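Local coordinates for protein piwi (Drosophila melanogaster, PDB 6KR6), which binds piRNAs of 24 to 30 nucleotides and, in complex with them, represses transposable elements in the germ line, at residues Ala449-Ser454 with Glu480-Asp485; Arg524-Arg529 with Thr793-Ile798; Gly574-Gly579 with Lys642-Ile647; Ala598-Gln603 with Gln637-Lys642. One frame throughout, in Å; residues are numbered along the deposited sequence.

Contact 1: residues Ala449-Ser454 with Glu480-Asp485; sequences APQRNS and EFIIYD
Ala449 and Ile482 pair as parallel neighbours at the C-terminal ends of their strands, with backbone hydrogen bonds passing in both directions between them. Ala449 N donates to Phe481 O at 2.9 Å, and Ile483 N returns a bond to Ala449 O. Two residues on, Gln451 N continues the pattern by donating to Ile483 O, in a more bent bond (131°); Pro450, in between, costs this pairing no bond. The CA of Ile482 also leans on Ala449 O, a CA-H...O contact of 3.1 Å. Strands 446-450 and 479-483 are joined through helix 454-471 as a beta-alpha-beta unit, with 479-483 at the margin of a four-stranded parallel sheet. Ile482 can be followed outward. Its CB stands 4.0 Å from Ala449 O; CG2, anti to the backbone N, reaches across to Gln451 CA at 3.6 Å and also meets Gln451 CB; the other branch runs from CG1 to CD1, which lies 3.7 Å from Ala449 O and more loosely against Ala449 CB. On the face bearing Pro450 and Ile483, Ile483 CG1 rests 3.8 Å from Pro450 CA, while Tyr491 and Thr490 of helix 488-499 touch these two side chains.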
loop_
_atom_site.group_PDB
_atom_site.type_symbol
_atom_site.label_atom_id
_atom_site.label_comp_id
_atom_site.label_asym_id
_atom_site.label_seq_id
_atom_site.Cartn_x
_atom_site.Cartn_y
_atom_site.Cartn_z
ATOM N N ALA A 449 -22.476 10.371 -30.044
ATOM C CA ALA A 449 -21.883 9.222 -30.716
ATOM C C ALA A 449 -21.629 9.593 -32.170
ATOM O O ALA A 449 -22.264 10.512 -32.698
ATOM C CB ALA A 449 -22.800 7.991 -30.621
ATOM N N PRO A 450 -20.703 8.910 -32.839
ATOM C CA PRO A 450 -20.486 9.170 -34.265
ATOM C C PRO A 450 -21.468 8.395 -35.131
ATOM O O PRO A 450 -22.085 7.417 -34.707
ATOM C CB PRO A 450 -19.044 8.704 -34.503
ATOM C CG PRO A 450 -18.702 7.807 -33.343
ATOM C CD PRO A 450 -19.817 7.847 -32.335
ATOM N N GLN A 451 -21.598 8.860 -36.378
ATOM C CA GLN A 451 -22.589 8.292 -37.289
ATOM C C GLN A 451 -22.308 6.827 -37.597
ATOM O O GLN A 451 -23.239 6.059 -37.871
ATOM C CB GLN A 451 -22.636 9.111 -38.581
ATOM C CG GLN A 451 -23.688 8.652 -39.578
ATOM C CD GLN A 451 -23.742 9.527 -40.814
ATOM O OE1 GLN A 451 -23.168 10.615 -40.844
ATOM N NE2 GLN A 451 -24.435 9.053 -41.844
ATOM N N ARG A 452 -21.041 6.412 -37.537
ATOM C CA ARG A 452 -20.690 5.051 -37.925
ATOM C C ARG A 452 -21.245 4.010 -36.959
ATOM O O ARG A 452 -21.515 2.875 -37.368
ATOM C CB ARG A 452 -19.171 4.915 -38.027
ATOM N N ASN A 453 -21.436 4.370 -35.688
ATOM C CA ASN A 453 -21.729 3.403 -34.638
ATOM C C ASN A 453 -23.162 3.510 -34.116
ATOM O O ASN A 453 -23.433 3.186 -32.954
ATOM C CB ASN A 453 -20.730 3.561 -33.495
ATOM C CG ASN A 453 -19.292 3.503 -33.971
ATOM O OD1 ASN A 453 -18.973 2.814 -34.940
ATOM N ND2 ASN A 453 -18.414 4.235 -33.294
ATOM N N SER A 454 -24.093 3.940 -34.971
ATOM C CA SER A 454 -25.483 4.084 -34.547
ATOM C C SER A 454 -26.113 2.742 -34.196
ATOM O O SER A 454 -26.950 2.672 -33.291
ATOM C CB SER A 454 -26.294 4.778 -35.641
ATOM O OG SER A 454 -25.775 6.066 -35.925
ATOM N N GLU A 480 -30.370 12.915 -29.148
ATOM C CA GLU A 480 -29.464 12.376 -30.153
ATOM C C GLU A 480 -28.421 13.426 -30.527
ATOM O O GLU A 480 -28.773 14.527 -30.964
ATOM C CB GLU A 480 -30.277 11.944 -31.373
ATOM C CG GLU A 480 -29.490 11.385 -32.539
ATOM C CD GLU A 480 -30.394 10.925 -33.673
ATOM O OE1 GLU A 480 -31.493 10.405 -33.385
ATOM O OE2 GLU A 480 -30.012 11.089 -34.851
ATOM N N PHE A 481 -27.137 13.096 -30.356
ATOM C CA PHE A 481 -26.032 13.979 -30.733
ATOM C C PHE A 481 -25.070 13.158 -31.587
ATOM O O PHE A 481 -24.107 12.573 -31.079
ATOM C CB PHE A 481 -25.348 14.567 -29.502
ATOM C CG PHE A 481 -25.523 16.054 -29.364
ATOM C CD1 PHE A 481 -24.571 16.925 -29.865
ATOM C CD2 PHE A 481 -26.642 16.578 -28.737
ATOM C CE1 PHE A 481 -24.728 18.294 -29.742
ATOM C CE2 PHE A 481 -26.806 17.945 -28.612
ATOM C CZ PHE A 481 -25.848 18.804 -29.114
ATOM N N ILE A 482 -25.337 13.118 -32.887
ATOM C CA ILE A 482 -24.553 12.336 -33.831
ATOM C C ILE A 482 -23.521 13.251 -34.472
ATOM O O ILE A 482 -23.872 14.222 -35.154
ATOM C CB ILE A 482 -25.446 11.677 -34.892
ATOM C CG1 ILE A 482 -26.461 10.748 -34.225
ATOM C CG2 ILE A 482 -24.603 10.916 -35.896
ATOM C CD1 ILE A 482 -25.846 9.745 -33.275
ATOM N N ILE A 483 -22.252 12.942 -34.244
ATOM C CA ILE A 483 -21.157 13.654 -34.862
ATOM C C ILE A 483 -20.654 12.845 -36.052
ATOM O O ILE A 483 -21.073 11.715 -36.288
ATOM C CB ILE A 483 -20.020 13.948 -33.855
ATOM C CG1 ILE A 483 -19.522 12.650 -33.217
ATOM C CG2 ILE A 483 -20.495 14.920 -32.787
ATOM C CD1 ILE A 483 -18.433 12.854 -32.184
ATOM N N TYR A 484 -19.739 13.437 -36.819
ATOM C CA TYR A 484 -19.208 12.818 -38.028
ATOM C C TYR A 484 -17.876 12.121 -37.772
ATOM O O TYR A 484 -17.747 10.915 -38.006
ATOM C CB TYR A 484 -19.069 13.879 -39.128
ATOM C CG TYR A 484 -20.354 14.624 -39.401
ATOM C CD1 TYR A 484 -21.569 13.953 -39.443
ATOM C CD2 TYR A 484 -20.358 16.000 -39.594
ATOM C CE1 TYR A 484 -22.751 14.627 -39.684
ATOM C CE2 TYR A 484 -21.537 16.684 -39.834
ATOM C CZ TYR A 484 -22.730 15.992 -39.878
ATOM O OH TYR A 484 -23.904 16.666 -40.117
ATOM N N ASP A 485 -16.883 12.858 -37.287
ATOM C CA ASP A 485 -15.583 12.284 -36.979
ATOM C C ASP A 485 -15.533 11.830 -35.525
ATOM O O ASP A 485 -16.246 12.353 -34.666
ATOM C CB ASP A 485 -14.465 13.293 -37.247
#

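Contact 2: residues Arg524-Arg529 with Thr793-Ile798; sequences RGYVDR and TNLHSI. With ZN (zinc ion), chain E.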
loop_
_atom_site.group_PDB
_atom_site.type_symbol
_atom_site.label_atom_id
_atom_site.label_comp_id
_atom_site.label_asym_id
_atom_site.label_seq_id
_atom_site.Cartn_x
_atom_site.Cartn_y
_atom_site.Cartn_z
ATOM N N ARG A 524 -13.916 18.454 -19.875
ATOM C CA ARG A 524 -14.997 19.332 -20.315
ATOM C C ARG A 524 -16.270 19.106 -19.509
ATOM O O ARG A 524 -17.069 20.034 -19.348
ATOM C CB ARG A 524 -15.272 19.136 -21.806
ATOM C CG ARG A 524 -14.245 19.790 -22.711
ATOM C CD ARG A 524 -14.125 21.280 -22.425
ATOM N NE ARG A 524 -13.130 21.921 -23.281
ATOM C CZ ARG A 524 -11.818 21.870 -23.070
ATOM N NH1 ARG A 524 -11.337 21.202 -22.031
ATOM N NH2 ARG A 524 -10.985 22.481 -23.901
ATOM N N GLY A 525 -16.473 17.897 -18.994
ATOM C CA GLY A 525 -17.688 17.606 -18.259
ATOM C C GLY A 525 -17.691 18.061 -16.813
ATOM O O GLY A 525 -18.704 18.573 -16.324
ATOM N N TYR A 526 -16.570 17.887 -16.116
ATOM C CA TYR A 526 -16.518 18.110 -14.676
ATOM C C TYR A 526 -15.827 19.407 -14.279
ATOM O O TYR A 526 -16.241 20.048 -13.306
ATOM C CB TYR A 526 -15.810 16.937 -13.988
ATOM C CG TYR A 526 -16.548 15.620 -14.093
ATOM C CD1 TYR A 526 -17.933 15.581 -14.186
ATOM C CD2 TYR A 526 -15.858 14.415 -14.097
ATOM C CE1 TYR A 526 -18.609 14.379 -14.278
ATOM C CE2 TYR A 526 -16.526 13.207 -14.190
ATOM C CZ TYR A 526 -17.902 13.196 -14.281
ATOM O OH TYR A 526 -18.574 11.999 -14.374
ATOM N N VAL A 527 -14.779 19.810 -14.994
ATOM C CA VAL A 527 -13.968 20.948 -14.565
ATOM C C VAL A 527 -14.504 22.236 -15.172
ATOM O O VAL A 527 -14.786 23.200 -14.456
ATOM C CB VAL A 527 -12.489 20.747 -14.939
ATOM C CG1 VAL A 527 -11.671 21.949 -14.512
ATOM C CG2 VAL A 527 -11.952 19.474 -14.293
ATOM N N ASP A 528 -14.636 22.264 -16.499
ATOM C CA ASP A 528 -15.143 23.461 -17.157
ATOM C C ASP A 528 -16.643 23.620 -16.937
ATOM O O ASP A 528 -17.118 24.725 -16.651
ATOM C CB ASP A 528 -14.814 23.417 -18.651
ATOM C CG ASP A 528 -13.321 23.397 -18.920
ATOM O OD1 ASP A 528 -12.556 23.920 -18.080
ATOM O OD2 ASP A 528 -12.910 22.866 -19.971
ATOM N N ARG A 529 -17.402 22.539 -17.072
ATOM C CA ARG A 529 -18.832 22.536 -16.816
ATOM C C ARG A 529 -19.116 21.658 -15.596
ATOM O O ARG A 529 -18.199 21.218 -14.894
ATOM C CB ARG A 529 -19.591 22.069 -18.060
ATOM C CG ARG A 529 -19.063 22.646 -19.370
ATOM C CD ARG A 529 -19.027 24.170 -19.351
ATOM N NE ARG A 529 -20.362 24.759 -19.368
ATOM C CZ ARG A 529 -20.994 25.137 -20.475
ATOM N NH1 ARG A 529 -20.410 24.990 -21.656
ATOM N NH2 ARG A 529 -22.208 25.663 -20.399
ATOM N N THR A 793 -4.891 11.587 -12.731
ATOM C CA THR A 793 -4.558 10.915 -13.981
ATOM C C THR A 793 -5.160 11.613 -15.197
ATOM O O THR A 793 -4.505 11.708 -16.241
ATOM C CB THR A 793 -5.029 9.457 -13.935
ATOM O OG1 THR A 793 -4.379 8.775 -12.856
ATOM C CG2 THR A 793 -4.711 8.740 -15.242
ATOM N N ASN A 794 -6.386 12.120 -15.080
ATOM C CA ASN A 794 -7.125 12.636 -16.226
ATOM C C ASN A 794 -7.516 14.099 -16.082
ATOM O O ASN A 794 -7.307 14.884 -17.015
ATOM C CB ASN A 794 -8.380 11.779 -16.455
ATOM C CG ASN A 794 -8.080 10.294 -16.449
ATOM O OD1 ASN A 794 -8.077 9.654 -15.398
ATOM N ND2 ASN A 794 -7.816 9.737 -17.626
ATOM N N LEU A 795 -8.081 14.491 -14.939
ATOM C CA LEU A 795 -8.638 15.835 -14.808
ATOM C C LEU A 795 -7.557 16.900 -14.655
ATOM O O LEU A 795 -7.647 17.964 -15.277
ATOM C CB LEU A 795 -9.607 15.887 -13.628
ATOM C CG LEU A 795 -10.880 15.052 -13.790
ATOM C CD1 LEU A 795 -11.851 15.303 -12.647
ATOM C CD2 LEU A 795 -11.538 15.340 -15.130
ATOM N N HIS A 796 -6.541 16.642 -13.829
ATOM C CA HIS A 796 -5.452 17.591 -13.578
ATOM C C HIS A 796 -5.967 18.945 -13.090
ATOM O O HIS A 796 -5.284 19.964 -13.232
ATOM C CB HIS A 796 -4.572 17.777 -14.820
ATOM C CG HIS A 796 -3.843 16.537 -15.237
ATOM N ND1 HIS A 796 -3.735 16.145 -16.554
ATOM C CD2 HIS A 796 -3.181 15.605 -14.511
ATOM C CE1 HIS A 796 -3.043 15.022 -16.621
ATOM N NE2 HIS A 796 -2.694 14.674 -15.395
ATOM N N SER A 797 -7.168 18.973 -12.519
ATOM C CA SER A 797 -7.748 20.194 -11.978
ATOM C C SER A 797 -8.882 19.815 -11.036
ATOM O O SER A 797 -9.323 18.665 -10.991
ATOM C CB SER A 797 -8.242 21.131 -13.086
ATOM O OG SER A 797 -7.155 21.784 -13.718
ATOM N N ILE A 798 -9.350 20.802 -10.288
ATOM C CA ILE A 798 -10.378 20.566 -9.272
ATOM C C ILE A 798 -11.751 20.608 -9.939
ATOM O O ILE A 798 -12.071 21.598 -10.614
ATOM C CB ILE A 798 -10.276 21.599 -8.156
ATOM C CG1 ILE A 798 -8.891 21.543 -7.508
ATOM C CG2 ILE A 798 -11.359 21.369 -7.115
ATOM C CD1 ILE A 798 -8.533 20.185 -6.945
HETATM ZN ZN ZN E . -4.592 17.005 -18.196
#
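Val527 carries the apolar part of this contact, with its two methyl groups divided between different partners. CG2 faces Leu795 CD2 at 4.2 Å. CG1, anti to the backbone N (chi1 179°), is directed instead at the residues beyond the helix, meeting Ser797 CB at 3.8 Å and Ile798 O at 3.9 Å. Beside it, Leu795 uses its other methyl: CD1 approaches the ring of Tyr526 at the edge, close to the ring plane, 4.4 Å from Tyr526 CD2. A single leucine thus lies against two successive residues of the last turn of helix 515-528.

The polar interactions belong to each segment separately or lead outside both. Ser797 OG donates to His796 O at 2.7 Å, and Arg524 and Asp528 pair by charge alone, since the carboxylate oxygen lies well out of the guanidinium plane. Tyr526 OH accepts from the backbone N of Thr533, and the ring packs edge-to-face with Tyr808.

Metal binding adds a third kind of interaction. His796 ND1 binds a zinc ion at 2.0 Å, while NE2 on the far side of the ring is hydrogen-bonded to Thr586, which is likely to fix the rotation of the imidazole.

The contact joins the end of helix 515-528, in the MID domain, to that of helix 779-795, in the RNase H-like PIWI domain, and so belongs to the MID-PIWI interface. It adjoins the site where Gln556 and the C-terminal Leu810 bind another zinc ion, at the position assigned by similarity to magnesium. With bound nucleic acid about 5 Å away between nearest atoms, this is consistent with the argonaute pocket for the guide 5'-phosphate.

Contact 3: residues Gly574-Gly579 with Lys642-Ile647; sequences GLMTIG and KLPSRI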
loop_
_atom_site.group_PDB
_atom_site.type_symbol
_atom_site.label_atom_id
_atom_site.label_comp_id
_atom_site.label_asym_id
_atom_site.label_seq_id
_atom_site.Cartn_x
_atom_site.Cartn_y
_atom_site.Cartn_z
ATOM N N GLY A 574 -26.456 9.424 14.012
ATOM C CA GLY A 574 -25.582 10.575 13.860
ATOM C C GLY A 574 -24.131 10.240 13.587
ATOM O O GLY A 574 -23.235 10.899 14.130
ATOM N N LEU A 575 -23.875 9.236 12.755
ATOM C CA LEU A 575 -22.519 8.818 12.422
ATOM C C LEU A 575 -22.146 9.331 11.040
ATOM O O LEU A 575 -22.899 9.149 10.077
ATOM C CB LEU A 575 -22.391 7.295 12.473
ATOM C CG LEU A 575 -21.226 6.663 11.704
ATOM C CD1 LEU A 575 -19.877 7.137 12.228
ATOM C CD2 LEU A 575 -21.314 5.146 11.755
ATOM N N MET A 576 -20.986 9.970 10.951
ATOM C CA MET A 576 -20.407 10.401 9.688
ATOM C C MET A 576 -19.119 9.624 9.463
ATOM O O MET A 576 -18.192 9.705 10.277
ATOM C CB MET A 576 -20.147 11.906 9.692
ATOM C CG MET A 576 -19.126 12.383 8.673
ATOM S SD MET A 576 -19.324 14.151 8.379
ATOM C CE MET A 576 -17.721 14.580 7.713
ATOM N N THR A 577 -19.070 8.864 8.376
ATOM C CA THR A 577 -17.892 8.089 8.016
ATOM C C THR A 577 -17.100 8.854 6.969
ATOM O O THR A 577 -17.652 9.249 5.936
ATOM C CB THR A 577 -18.278 6.712 7.476
ATOM O OG1 THR A 577 -19.290 6.136 8.311
ATOM C CG2 THR A 577 -17.068 5.794 7.459
ATOM N N ILE A 578 -15.816 9.071 7.237
ATOM C CA ILE A 578 -14.945 9.817 6.340
ATOM C C ILE A 578 -13.881 8.882 5.788
ATOM O O ILE A 578 -13.287 8.088 6.527
ATOM C CB ILE A 578 -14.284 11.020 7.037
ATOM C CG1 ILE A 578 -15.317 11.859 7.784
ATOM C CG2 ILE A 578 -13.566 11.885 6.018
ATOM C CD1 ILE A 578 -14.698 13.019 8.538
ATOM N N GLY A 579 -13.648 8.980 4.485
ATOM C CA GLY A 579 -12.510 8.349 3.850
ATOM C C GLY A 579 -11.655 9.406 3.178
ATOM O O GLY A 579 -12.148 10.460 2.779
ATOM N N LYS A 642 -27.836 19.948 12.205
ATOM C CA LYS A 642 -27.057 19.533 13.365
ATOM C C LYS A 642 -25.771 18.885 12.877
ATOM O O LYS A 642 -25.706 18.359 11.763
ATOM C CB LYS A 642 -27.840 18.566 14.262
ATOM C CG LYS A 642 -28.288 17.279 13.577
ATOM C CD LYS A 642 -29.205 16.472 14.488
ATOM C CE LYS A 642 -29.877 15.322 13.747
ATOM N NZ LYS A 642 -29.021 14.104 13.684
ATOM N N LEU A 643 -24.747 18.935 13.726
ATOM C CA LEU A 643 -23.475 18.289 13.444
ATOM C C LEU A 643 -23.538 16.810 13.815
ATOM O O LEU A 643 -24.407 16.390 14.583
ATOM C CB LEU A 643 -22.357 18.985 14.216
ATOM C CG LEU A 643 -22.007 20.409 13.780
ATOM C CD1 LEU A 643 -20.834 20.947 14.583
ATOM C CD2 LEU A 643 -21.703 20.447 12.293
ATOM N N PRO A 644 -22.634 15.988 13.277
ATOM C CA PRO A 644 -22.675 14.558 13.600
ATOM C C PRO A 644 -22.188 14.281 15.013
ATOM O O PRO A 644 -21.311 14.968 15.542
ATOM C CB PRO A 644 -21.742 13.931 12.556
ATOM C CG PRO A 644 -20.804 15.021 12.195
ATOM C CD PRO A 644 -21.581 16.301 12.292
ATOM N N SER A 645 -22.775 13.249 15.627
ATOM C CA SER A 645 -22.419 12.889 16.995
ATOM C C SER A 645 -21.173 12.011 17.040
ATOM O O SER A 645 -20.354 12.138 17.959
ATOM C CB SER A 645 -23.592 12.181 17.675
ATOM O OG SER A 645 -24.758 12.986 17.658
ATOM N N ARG A 646 -21.019 11.114 16.067
ATOM C CA ARG A 646 -19.865 10.231 15.977
ATOM C C ARG A 646 -19.228 10.374 14.602
ATOM O O ARG A 646 -19.915 10.633 13.609
ATOM C CB ARG A 646 -20.258 8.763 16.216
ATOM C CG ARG A 646 -21.384 8.565 17.221
ATOM C CD ARG A 646 -21.890 7.130 17.205
ATOM N NE ARG A 646 -23.221 7.006 17.793
ATOM C CZ ARG A 646 -23.457 6.652 19.051
ATOM N NH1 ARG A 646 -22.447 6.378 19.865
ATOM N NH2 ARG A 646 -24.704 6.567 19.495
ATOM N N ILE A 647 -17.908 10.205 14.549
ATOM C CA ILE A 647 -17.149 10.297 13.307
ATOM C C ILE A 647 -16.152 9.149 13.262
ATOM O O ILE A 647 -15.373 8.962 14.204
ATOM C CB ILE A 647 -16.417 11.648 13.174
ATOM C CG1 ILE A 647 -17.416 12.806 13.132
ATOM C CG2 ILE A 647 -15.555 11.667 11.922
ATOM C CD1 ILE A 647 -16.783 14.143 12.800
#
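Leu575 pairs with Arg646 and Met576 with Ile647, as parallel neighbours in adjacent strands. Just ahead of these pairs, Gly574 O accepts two backbone N-H groups: Arg646 N at 3.0 Å in a nearly straight bond (175°), and Ser645 N in a weak, strongly bent one. Met576 N then donates to Arg646 O at 2.9 Å, and the CA atoms of Leu575 and Ile647 add CA-H...O contacts to Arg646 O and Met576 O. Gly574 has a positive phi (63°), which favours glycine.

Strands 575-584 and 646-652 are neighbours in the sheet of the RNase H-like Piwi domain. Farther along the same strands stand Asp581 and Asp652, active-site residues by similarity, which here bind a zinc ion; the side chain of Ile578 is about 10 Å from that of Asp581.

On the face carrying Met576 and Ile647, the Met576 side chain lies alongside the Pro644 ring, both pointing the same way. Met576 CB meets Pro644 CB at 3.9 Å, and the extended chain then brings SD to 4.2 Å from Pro644 CG. Ile578 crosses Ile647 at a slant: its CD1 touches Ile647 CG2 at 3.7 Å. Ile647 holds this CG2 anti to its own backbone N, a placement that turns the methyl both to Ile578 CD1 and to Met576 O. Helix 625-640 lies over this face through Ala632, Leu633 and Tyr636. On the reverse face, Leu575 CD1 sits 3.8 Å from Arg646 O, and Arg646 reaches back to give a weak hydrogen bond from NE to Ser573 O.

Contact 4: residues Ala598-Gln603 with Gln637-Lys642; sequences ASMDLQ and QHEHRK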
loop_
_atom_site.group_PDB
_atom_site.type_symbol
_atom_site.label_atom_id
_atom_site.label_comp_id
_atom_site.label_asym_id
_atom_site.label_seq_id
_atom_site.Cartn_x
_atom_site.Cartn_y
_atom_site.Cartn_z
ATOM N N ALA A 598 -17.386 11.737 2.573
ATOM C CA ALA A 598 -18.037 11.817 3.876
ATOM C C ALA A 598 -19.493 11.399 3.752
ATOM O O ALA A 598 -20.238 11.971 2.953
ATOM C CB ALA A 598 -17.934 13.231 4.446
ATOM N N SER A 599 -19.900 10.418 4.553
ATOM C CA SER A 599 -21.296 10.016 4.609
ATOM C C SER A 599 -22.092 11.003 5.459
ATOM O O SER A 599 -21.536 11.847 6.167
ATOM C CB SER A 599 -21.432 8.603 5.170
ATOM O OG SER A 599 -21.487 8.620 6.587
ATOM N N MET A 600 -23.422 10.888 5.389
ATOM C CA MET A 600 -24.331 11.837 6.035
ATOM C C MET A 600 -25.434 11.070 6.763
ATOM O O MET A 600 -26.595 11.100 6.349
ATOM C CB MET A 600 -24.925 12.813 5.017
ATOM C CG MET A 600 -23.897 13.554 4.194
ATOM S SD MET A 600 -24.150 15.334 4.253
ATOM C CE MET A 600 -22.455 15.893 4.192
ATOM N N ASP A 601 -25.067 10.401 7.855
ATOM C CA ASP A 601 -26.021 9.687 8.704
ATOM C C ASP A 601 -26.864 8.725 7.860
ATOM O O ASP A 601 -28.030 8.972 7.545
ATOM C CB ASP A 601 -26.902 10.682 9.468
ATOM C CG ASP A 601 -27.639 10.045 10.632
ATOM O OD1 ASP A 601 -27.460 8.832 10.865
ATOM O OD2 ASP A 601 -28.393 10.767 11.321
ATOM N N LEU A 602 -26.211 7.619 7.494
ATOM C CA LEU A 602 -26.722 6.732 6.454
ATOM C C LEU A 602 -28.086 6.140 6.786
ATOM O O LEU A 602 -28.805 5.721 5.872
ATOM C CB LEU A 602 -25.711 5.617 6.188
ATOM C CG LEU A 602 -24.347 6.121 5.711
ATOM C CD1 LEU A 602 -23.358 4.977 5.592
ATOM C CD2 LEU A 602 -24.493 6.850 4.384
ATOM N N GLN A 603 -28.469 6.102 8.064
ATOM C CA GLN A 603 -29.771 5.542 8.407
ATOM C C GLN A 603 -30.919 6.469 8.027
ATOM O O GLN A 603 -32.064 6.013 7.953
ATOM C CB GLN A 603 -29.832 5.206 9.899
ATOM C CG GLN A 603 -29.671 6.389 10.836
ATOM C CD GLN A 603 -29.777 5.984 12.297
ATOM O OE1 GLN A 603 -29.940 6.827 13.178
ATOM N NE2 GLN A 603 -29.678 4.684 12.557
ATOM N N GLN A 637 -24.302 19.694 8.471
ATOM C CA GLN A 637 -25.228 20.475 9.289
ATOM C C GLN A 637 -26.246 21.215 8.429
ATOM O O GLN A 637 -27.360 21.483 8.890
ATOM C CB GLN A 637 -24.469 21.449 10.193
ATOM C CG GLN A 637 -24.003 22.728 9.528
ATOM C CD GLN A 637 -23.358 23.681 10.517
ATOM O OE1 GLN A 637 -23.257 23.380 11.706
ATOM N NE2 GLN A 637 -22.919 24.835 10.029
ATOM N N HIS A 638 -25.899 21.541 7.182
ATOM C CA HIS A 638 -26.876 22.152 6.288
ATOM C C HIS A 638 -27.923 21.151 5.819
ATOM O O HIS A 638 -29.025 21.558 5.435
ATOM C CB HIS A 638 -26.172 22.779 5.083
ATOM C CG HIS A 638 -27.073 23.610 4.223
ATOM N ND1 HIS A 638 -27.393 24.915 4.523
ATOM C CD2 HIS A 638 -27.726 23.317 3.073
ATOM C CE1 HIS A 638 -28.203 25.395 3.594
ATOM N NE2 HIS A 638 -28.420 24.444 2.702
ATOM N N GLU A 639 -27.602 19.857 5.835
ATOM C CA GLU A 639 -28.569 18.829 5.469
ATOM C C GLU A 639 -29.319 18.236 6.655
ATOM O O GLU A 639 -30.401 17.675 6.460
ATOM C CB GLU A 639 -27.879 17.693 4.707
ATOM C CG GLU A 639 -27.314 18.110 3.366
ATOM C CD GLU A 639 -27.053 16.930 2.461
ATOM O OE1 GLU A 639 -27.781 15.919 2.576
ATOM O OE2 GLU A 639 -26.120 17.010 1.638
ATOM N N HIS A 640 -28.777 18.341 7.870
ATOM C CA HIS A 640 -29.395 17.740 9.043
ATOM C C HIS A 640 -29.710 18.732 10.154
ATOM O O HIS A 640 -30.223 18.315 11.199
ATOM C CB HIS A 640 -28.498 16.627 9.606
ATOM C CG HIS A 640 -28.533 15.365 8.804
ATOM N ND1 HIS A 640 -29.257 14.257 9.190
ATOM C CD2 HIS A 640 -27.936 15.035 7.635
ATOM C CE1 HIS A 640 -29.104 13.300 8.294
ATOM N NE2 HIS A 640 -28.307 13.746 7.340
ATOM N N ARG A 641 -29.419 20.022 9.964
ATOM C CA ARG A 641 -29.636 21.050 10.987
ATOM C C ARG A 641 -28.924 20.710 12.296
ATOM O O ARG A 641 -29.345 21.136 13.373
ATOM C CB ARG A 641 -31.129 21.285 11.234
ATOM N N LYS A 642 -27.836 19.948 12.205
ATOM C CA LYS A 642 -27.057 19.533 13.365
ATOM C C LYS A 642 -25.771 18.885 12.877
ATOM O O LYS A 642 -25.706 18.359 11.763
ATOM C CB LYS A 642 -27.840 18.566 14.262
ATOM C CG LYS A 642 -28.288 17.279 13.577
ATOM C CD LYS A 642 -29.205 16.472 14.488
ATOM C CE LYS A 642 -29.877 15.322 13.747
ATOM N NZ LYS A 642 -29.021 14.104 13.684
#
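His640 reaches from the last turn of its helix to the backbone of Met600, and this meeting illustrates how a weak bond can be backed by close packing. NE2 of His640 donates to Met600 O at 3.3 Å, but the bond is bent (130° at the hydrogen) and weak. The same ring is steadied by Asp601, whose CB lies 3.6 Å from His640 CE1, and by Tyr636, which stacks on it from within the helix. Shortening the side chain to an alanine is likely to leave Met600 O without this donor and open a gap beside Asp601 CB and the Tyr636 ring.

The Asp601 carboxylate divides its oxygens. OD1 accepts a weak hydrogen bond from Gly574 N, while OD2 has Lys642 NZ at 4.1 Å, too far for a salt bridge, though the opposite charges probably still attract. CG of Asp601 lies anti to the backbone N (chi1 -164°), which carries the carboxylate towards Lys642.

Glu639 is satisfied outside the contact: OE2 by Gln635 NE2 and by a salt bridge to Lys805, OE1 by a weak bond from Asn605. Against this anchored carboxylate the bent Met600 chain crosses at about a right angle, bringing SD to 3.7 Å from Glu639 OE2.

The contact thus ties the end of helix 625-640 to the turn between strand 592-599 and helix 601-605, with Phe609 of strand 608-614 also touching Met600.

Contacts 3 and 4 lie together, their centres 7 Å apart, and share Lys642. Strands 575-584 and 592-599 are neighbours in one sheet, and Thr577 O probably accepts a hydrogen bond from Ser599 N. Contact 3 is the buried member, parallel strand pairing with apolar packing beneath a helix, whereas contact 4, at a helix end, is partly buried and relies on one weak hydrogen bond, a distant charge pair and side-chain packing. Contact 1 is parallel pairing like contact 3, but at the margin of a separate sheet, with exposed residues. Contact 2 differs from all three: two helix ends meet through apolar side chains beside metal sites, and its loop encloses contacts 3 and 4.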